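Local coordinates for fiber protein 2 (Human adenovirus type 41, PDB 2BZV), which probably forms the trimeric spikes that protrude from the vertices of the viral capsid and, through its C-terminal knob, helps attach the virion to the host cell, at residues A[103-106]-A[107-110]; A[21-24]-A[25-29]; A[92-95]-A[96-99]. All coordinates share one frame; numbering follows the deposited sequence.

Interaction 1: residues A[103-106]-A[107-110]; sequences NALT and FMPN
Phe107 and Met108 both hold CG beside their own backbone N (chi1 -72° and -64°), which turns ring and thioether back toward the residues just before them, Ala104 to Thr106. The Phe107 ring comes obliquely past Ala104, whose CB lies 4.1 Å from ring atom CD2, while Phe107 CB rests 3.5 Å from Ala104 O. Met108 is bent again at chi2 and chi3, a curl that brings its methyl back to the same oxygen, with CE 3.5 Å from Ala104 O. Nearer the backbone, Met108 CB sits 3.3 Å from Leu105 O, and Leu105 CD1 brushes Met108 CG at 4.4 Å. Carbon atoms thus lie against two successive carbonyls, each of which accepts from an amide three residues on: Phe107 N donates to Ala104 O and Met108 N to Leu105 O, both at 3.0 Å. Thr106 crosses Phe107 obliquely, its OG1 4.1 Å from ring atom CD2. Outside the turn, Ile19 of strand 18-20 meets both Ala104 and Phe107, and Tyr146 meets both Leu105 and Met108; Tyr169 OH and Lys44 NZ bond to the carbonyls of Phe107 and Thr106. Just before, Ala104 is the centre of an inverse gamma turn, closed by a weak bond from Leu105 N to Asn103 O. The paired i to i+3 bonds are the signature of a short 3-10 turn, here set in the long connection between strands 93-94 and 135-139 of the antiparallel beta fold of the fiber knob.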
loop_
_atom_site.group_PDB
_atom_site.type_symbol
_atom_site.label_atom_id
_atom_site.label_comp_id
_atom_site.label_asym_id
_atom_site.label_seq_id
_atom_site.Cartn_x
_atom_site.Cartn_y
_atom_site.Cartn_z
ATOM N N ASN A 103 -19.569 -15.190 3.339
ATOM C CA ASN A 103 -18.652 -16.237 2.902
ATOM C C ASN A 103 -17.380 -15.676 2.278
ATOM O O ASN A 103 -16.865 -16.207 1.287
ATOM C CB ASN A 103 -19.364 -17.199 1.957
ATOM C CG ASN A 103 -20.550 -17.863 2.641
ATOM O OD1 ASN A 103 -21.653 -17.916 2.100
ATOM N ND2 ASN A 103 -20.337 -18.354 3.857
ATOM N N ALA A 104 -16.835 -14.625 2.895
ATOM C CA ALA A 104 -15.676 -13.919 2.327
ATOM C C ALA A 104 -14.372 -14.558 2.795
ATOM O O ALA A 104 -13.443 -13.875 3.258
ATOM C CB ALA A 104 -15.730 -12.462 2.717
ATOM N N LEU A 105 -14.262 -15.880 2.643
ATOM C CA LEU A 105 -13.096 -16.608 3.144
ATOM C C LEU A 105 -11.787 -16.068 2.585
ATOM O O LEU A 105 -10.791 -15.998 3.304
ATOM C CB LEU A 105 -13.242 -18.097 2.810
ATOM C CG LEU A 105 -12.120 -19.011 3.328
ATOM C CD1 LEU A 105 -11.924 -18.891 4.842
ATOM C CD2 LEU A 105 -12.401 -20.453 2.904
ATOM N N THR A 106 -11.770 -15.702 1.305
ATOM C CA THR A 106 -10.516 -15.273 0.671
ATOM C C THR A 106 -10.157 -13.824 0.978
ATOM O O THR A 106 -9.154 -13.327 0.460
ATOM C CB THR A 106 -10.514 -15.520 -0.846
ATOM O OG1 THR A 106 -11.506 -14.695 -1.468
ATOM C CG2 THR A 106 -10.772 -16.991 -1.167
ATOM N N PHE A 107 -10.939 -13.162 1.834
ATOM C CA PHE A 107 -10.550 -11.885 2.431
ATOM C C PHE A 107 -10.072 -12.071 3.873
ATOM O O PHE A 107 -9.663 -11.095 4.510
ATOM C CB PHE A 107 -11.729 -10.904 2.446
ATOM C CG PHE A 107 -12.108 -10.353 1.097
ATOM C CD1 PHE A 107 -11.817 -9.033 0.776
ATOM C CD2 PHE A 107 -12.782 -11.128 0.158
ATOM C CE1 PHE A 107 -12.182 -8.499 -0.448
ATOM C CE2 PHE A 107 -13.148 -10.597 -1.073
ATOM C CZ PHE A 107 -12.840 -9.282 -1.374
ATOM N N MET A 108 -10.131 -13.285 4.413
ATOM C CA MET A 108 -9.746 -13.485 5.806
ATOM C C MET A 108 -8.230 -13.516 5.957
ATOM O O MET A 108 -7.534 -13.943 5.038
ATOM C CB MET A 108 -10.322 -14.797 6.325
ATOM C CG MET A 108 -11.846 -14.794 6.361
ATOM S SD MET A 108 -12.578 -13.594 7.485
ATOM C CE MET A 108 -13.028 -12.235 6.373
ATOM N N PRO A 109 -7.707 -13.057 7.103
ATOM C CA PRO A 109 -6.253 -13.134 7.306
ATOM C C PRO A 109 -5.803 -14.598 7.327
ATOM O O PRO A 109 -6.372 -15.436 8.037
ATOM C CB PRO A 109 -6.035 -12.434 8.649
ATOM C CG PRO A 109 -7.284 -11.657 8.935
ATOM C CD PRO A 109 -8.387 -12.404 8.238
ATOM N N ASN A 110 -4.768 -14.890 6.539
ATOM C CA ASN A 110 -4.271 -16.238 6.358
ATOM C C ASN A 110 -3.918 -16.880 7.698
ATOM O O ASN A 110 -3.181 -16.285 8.492
ATOM C CB ASN A 110 -3.036 -16.152 5.466
ATOM C CG ASN A 110 -2.522 -17.492 5.016
ATOM O OD1 ASN A 110 -1.973 -18.250 5.825
ATOM N ND2 ASN A 110 -2.679 -17.811 3.740
#

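Interaction 2: residues A[21-24]-A[25-29]; sequences SISP and TPNCS
The hydroxyl of Ser23 reaches forward over Pro24 to the main chain: OG donates to the carbonyl oxygen of Thr25 at 2.7 Å, a short bond spanning two residues and bracing the bend from inside. It is made possible by a Ser23 side chain that stands anti to its own N (chi1 178°), so that OG lies beside the carbonyl carbon and heads along the chain. The donor approaches somewhat tilted, 29° from the plane of the Thr25 carbonyl. Thr25 OG1 is 3.4 Å from the same Ser23 OG, and Pro24 and Pro26 flank Thr25 in sequence. This bend belongs to the connection between strands 18-20 and 36-45, the AB loop of adenovirus knobs, which in serotypes that bind CAR supplies much of the receptor-facing surface. Its return to the sheet is irregular: Asn27 and Cys28 both face Ala36, a classic beta bulge. The Asn27 side chain points toward residues 21-24 from the other limb of the loop. Its CG is tucked between backbone N and carbonyl carbon (chi1 67°), which lays the amide along Ser23, with ND2 3.7 Å and CB 3.9 Å from Ser23 CB. ND2 also comes within 3.0 Å of Ser21 O, but the angle is too poor for a hydrogen bond; its bond goes instead to Thr91 OG1, while OD1 accepts from Leu38 N. Those two partners fix the rotation of the amide and tie the loop to strand 36-45 on one hand and to Thr91, just before residues 92-95, on the other. Ser21 OG, bonded to Leu38 O and Leu40 N, fastens the opposite limb to that same strand 36-45.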
loop_
_atom_site.group_PDB
_atom_site.type_symbol
_atom_site.label_atom_id
_atom_site.label_comp_id
_atom_site.label_asym_id
_atom_site.label_seq_id
_atom_site.Cartn_x
_atom_site.Cartn_y
_atom_site.Cartn_z
ATOM N N SER A 21 -17.739 -0.978 4.587
ATOM C CA SER A 21 -18.771 -0.713 5.584
ATOM C C SER A 21 -19.321 0.694 5.466
ATOM O O SER A 21 -19.732 1.293 6.462
ATOM C CB SER A 21 -18.232 -0.939 6.993
ATOM O OG SER A 21 -17.248 0.032 7.337
ATOM N N ILE A 22 -19.363 1.232 4.245
ATOM C CA ILE A 22 -19.779 2.620 4.089
ATOM C C ILE A 22 -21.205 2.831 4.591
ATOM O O ILE A 22 -22.096 2.033 4.326
ATOM C CB ILE A 22 -19.614 3.103 2.630
ATOM C CG1 ILE A 22 -19.527 4.633 2.579
ATOM C CG2 ILE A 22 -20.719 2.568 1.724
ATOM C CD1 ILE A 22 -19.134 5.180 1.209
ATOM N N SER A 23 -21.411 3.930 5.310
ATOM C CA SER A 23 -22.720 4.241 5.860
ATOM C C SER A 23 -22.816 5.731 6.116
ATOM O O SER A 23 -21.939 6.295 6.756
ATOM C CB SER A 23 -22.914 3.472 7.181
ATOM O OG SER A 23 -24.165 3.784 7.772
ATOM N N PRO A 24 -23.886 6.386 5.650
ATOM C CA PRO A 24 -24.018 7.809 5.971
ATOM C C PRO A 24 -24.363 8.061 7.444
ATOM O O PRO A 24 -24.022 9.117 7.990
ATOM C CB PRO A 24 -25.145 8.291 5.047
ATOM C CG PRO A 24 -25.904 7.072 4.698
ATOM C CD PRO A 24 -24.958 5.906 4.765
ATOM N N THR A 25 -25.011 7.073 8.055
ATOM C CA THR A 25 -25.488 7.141 9.435
ATOM C C THR A 25 -24.617 6.286 10.354
ATOM O O THR A 25 -23.841 5.459 9.877
ATOM C CB THR A 25 -26.937 6.653 9.488
ATOM O OG1 THR A 25 -27.021 5.355 8.882
ATOM C CG2 THR A 25 -27.837 7.620 8.715
ATOM N N PRO A 26 -24.721 6.467 11.673
ATOM C CA PRO A 26 -23.865 5.688 12.569
ATOM C C PRO A 26 -24.102 4.191 12.429
ATOM O O PRO A 26 -25.233 3.729 12.375
ATOM C CB PRO A 26 -24.271 6.177 13.966
ATOM C CG PRO A 26 -24.942 7.478 13.743
ATOM C CD PRO A 26 -25.588 7.414 12.406
ATOM N N ASN A 27 -23.002 3.433 12.378
ATOM C CA ASN A 27 -23.069 2.000 12.145
ATOM C C ASN A 27 -22.164 1.227 13.086
ATOM O O ASN A 27 -21.863 0.059 12.820
ATOM C CB ASN A 27 -22.707 1.680 10.687
ATOM C CG ASN A 27 -21.248 1.988 10.379
ATOM O OD1 ASN A 27 -20.617 2.788 11.082
ATOM N ND2 ASN A 27 -20.712 1.369 9.326
ATOM N N CYS A 28 -21.748 1.850 14.187
ATOM C CA CYS A 28 -20.803 1.206 15.076
ATOM C C CYS A 28 -21.155 1.609 16.504
ATOM O O CYS A 28 -21.547 2.743 16.750
ATOM C CB CYS A 28 -19.382 1.640 14.687
ATOM S SG CYS A 28 -18.047 0.820 15.574
ATOM N N SER A 29 -21.013 0.665 17.432
ATOM C CA SER A 29 -21.389 0.860 18.832
ATOM C C SER A 29 -20.207 0.550 19.740
ATOM O O SER A 29 -19.886 -0.621 19.949
ATOM C CB SER A 29 -22.559 -0.070 19.168
ATOM O OG SER A 29 -23.682 0.224 18.346
#

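Interaction 3: residues A[92-95]-A[96-99]; sequences WRYQ and ETNA
Arg93 grips the backbone oxygen of Asn98 side-on with two nitrogens, NE at 2.9 Å and NH2 at 2.8 Å from Asn98 O. The oxygen lies practically in the guanidinium plane, but it meets the two donors differently: NE stands well above the Asn98 carbonyl plane, whereas NH2 is tilted only 18° from it. A bend at chi3 (87°) turns the guanidinium across the Asn98 side chain, whose amide plane is 72° away, and Arg93 CD passes 3.5 Å from Asn98 OD1. Next to this side-on grip the main chain closes on itself. Tyr94 N donates to Ala99 O at 2.8 Å, and a weaker bond runs back from Asn98 N to Tyr94 O. Residues 95-98 thus form the four-residue loop of a hairpin-like turn, in which Asn98 takes the left-handed backbone conformation. Inside the bend, Thr97 OG1 lies 3.5 Å from Tyr94 CB and weakly accepts from Ala99 N. Two waters sit by Gln95 O, each at 2.7 Å, and extend weakly to Asn98 OD1 and Glu96 O respectively. Farther out, Arg93 NH1 bonds to Ser90 O, which steadies the guanidinium from its other end; Tyr94 OH bonds to Ser102 O and Glu96 OE1 accepts from Thr17 N. Gln95 packs on Gln173 of a second subunit. Strand 93-94 is the outermost strand of its sheet within this chain, and it pairs antiparallel with strand 18-20 through Arg93 with Trp20 and Gln95 with Thr18.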
loop_
_atom_site.group_PDB
_atom_site.type_symbol
_atom_site.label_atom_id
_atom_site.label_comp_id
_atom_site.label_asym_id
_atom_site.label_seq_id
_atom_site.Cartn_x
_atom_site.Cartn_y
_atom_site.Cartn_z
ATOM N N TRP A 92 -21.972 -4.177 6.222
ATOM C CA TRP A 92 -20.752 -4.882 5.768
ATOM C C TRP A 92 -21.090 -5.611 4.479
ATOM O O TRP A 92 -21.716 -6.688 4.495
ATOM C CB TRP A 92 -20.312 -5.838 6.865
ATOM C CG TRP A 92 -19.028 -6.569 6.639
ATOM C CD1 TRP A 92 -18.870 -7.923 6.577
ATOM C CD2 TRP A 92 -17.706 -6.004 6.508
ATOM N NE1 TRP A 92 -17.535 -8.241 6.402
ATOM C CE2 TRP A 92 -16.803 -7.081 6.358
ATOM C CE3 TRP A 92 -17.208 -4.695 6.488
ATOM C CZ2 TRP A 92 -15.430 -6.888 6.197
ATOM C CZ3 TRP A 92 -15.840 -4.502 6.324
ATOM C CH2 TRP A 92 -14.968 -5.592 6.184
ATOM N N ARG A 93 -20.731 -4.980 3.357
ATOM C CA ARG A 93 -21.262 -5.357 2.051
ATOM C C ARG A 93 -20.169 -5.446 0.995
ATOM O O ARG A 93 -19.167 -4.737 1.034
ATOM C CB ARG A 93 -22.310 -4.333 1.577
ATOM C CG ARG A 93 -23.406 -4.119 2.642
ATOM C CD ARG A 93 -24.614 -3.347 2.166
ATOM N NE ARG A 93 -25.589 -4.208 1.572
ATOM C CZ ARG A 93 -26.653 -4.832 2.107
ATOM N NH1 ARG A 93 -27.065 -4.774 3.366
ATOM N NH2 ARG A 93 -27.312 -5.558 1.259
ATOM N N TYR A 94 -20.380 -6.334 0.028
ATOM C CA TYR A 94 -19.591 -6.318 -1.199
ATOM C C TYR A 94 -19.967 -5.057 -1.961
ATOM O O TYR A 94 -21.129 -4.855 -2.310
ATOM C CB TYR A 94 -19.887 -7.540 -2.066
ATOM C CG TYR A 94 -19.351 -8.845 -1.509
ATOM C CD1 TYR A 94 -17.990 -9.038 -1.334
ATOM C CD2 TYR A 94 -20.216 -9.896 -1.204
ATOM C CE1 TYR A 94 -17.498 -10.240 -0.841
ATOM C CE2 TYR A 94 -19.744 -11.101 -0.714
ATOM C CZ TYR A 94 -18.383 -11.263 -0.526
ATOM O OH TYR A 94 -17.870 -12.443 -0.036
ATOM N N GLN A 95 -18.987 -4.196 -2.230
ATOM C CA GLN A 95 -19.289 -2.939 -2.887
ATOM C C GLN A 95 -19.878 -3.146 -4.280
ATOM O O GLN A 95 -20.766 -2.404 -4.694
ATOM C CB GLN A 95 -18.023 -2.082 -2.912
ATOM C CG GLN A 95 -18.186 -0.804 -3.677
ATOM C CD GLN A 95 -17.631 -0.977 -5.056
ATOM O OE1 GLN A 95 -16.545 -1.515 -5.237
ATOM N NE2 GLN A 95 -18.404 -0.560 -6.035
ATOM N N GLU A 96 -19.369 -4.121 -5.019
ATOM C CA GLU A 96 -19.755 -4.258 -6.417
ATOM C C GLU A 96 -21.191 -4.723 -6.610
ATOM O O GLU A 96 -21.835 -4.325 -7.573
ATOM C CB GLU A 96 -18.768 -5.205 -7.098
ATOM C CG GLU A 96 -17.375 -4.546 -7.145
ATOM C CD GLU A 96 -16.206 -5.509 -7.184
ATOM O OE1 GLU A 96 -16.137 -6.478 -6.403
ATOM O OE2 GLU A 96 -15.290 -5.286 -7.999
ATOM N N THR A 97 -21.684 -5.564 -5.716
ATOM C CA THR A 97 -23.050 -6.076 -5.835
ATOM C C THR A 97 -24.022 -5.446 -4.830
ATOM O O THR A 97 -25.234 -5.586 -4.969
ATOM C CB THR A 97 -23.060 -7.582 -5.598
ATOM O OG1 THR A 97 -22.496 -7.832 -4.306
ATOM C CG2 THR A 97 -22.272 -8.315 -6.681
ATOM N N ASN A 98 -23.487 -4.785 -3.813
ATOM C CA ASN A 98 -24.241 -4.274 -2.675
ATOM C C ASN A 98 -24.973 -5.365 -1.895
ATOM O O ASN A 98 -25.901 -5.059 -1.156
ATOM C CB ASN A 98 -25.183 -3.120 -3.052
ATOM C CG ASN A 98 -25.237 -2.072 -1.943
ATOM O OD1 ASN A 98 -24.363 -2.004 -1.063
ATOM N ND2 ASN A 98 -26.241 -1.220 -1.988
ATOM N N ALA A 99 -24.528 -6.608 -2.012
ATOM C CA ALA A 99 -25.024 -7.700 -1.176
ATOM C C ALA A 99 -24.183 -7.756 0.096
ATOM O O ALA A 99 -23.031 -7.342 0.099
ATOM C CB ALA A 99 -24.917 -9.028 -1.918
HETATM O O HOH W 1 -22.167 -0.633 -3.176
HETATM O O HOH W 2 -22.804 -1.636 -6.307
#

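Interaction 1 is the buried one, interaction 2 partly buried and interaction 3 at the surface, and their chemistry follows: hydrocarbon against backbone carbonyls in the first, hydroxyls and an amide in the second, a guanidinium grip on a backbone oxygen, with waters, in the third. All three share the neighbourhood of strand 18-20: interaction 2 follows it in sequence, interaction 3 pairs with it, and interaction 1 packs on its Ile19. Interaction 3 links the others physically, as Tyr94 OH lies 3.5 Å from Ala104 CB and Trp92 CE3 lies 3.9 Å from Ser21 CB. Interactions 1 and 2 do not touch, their nearest atoms being about 11 Å apart.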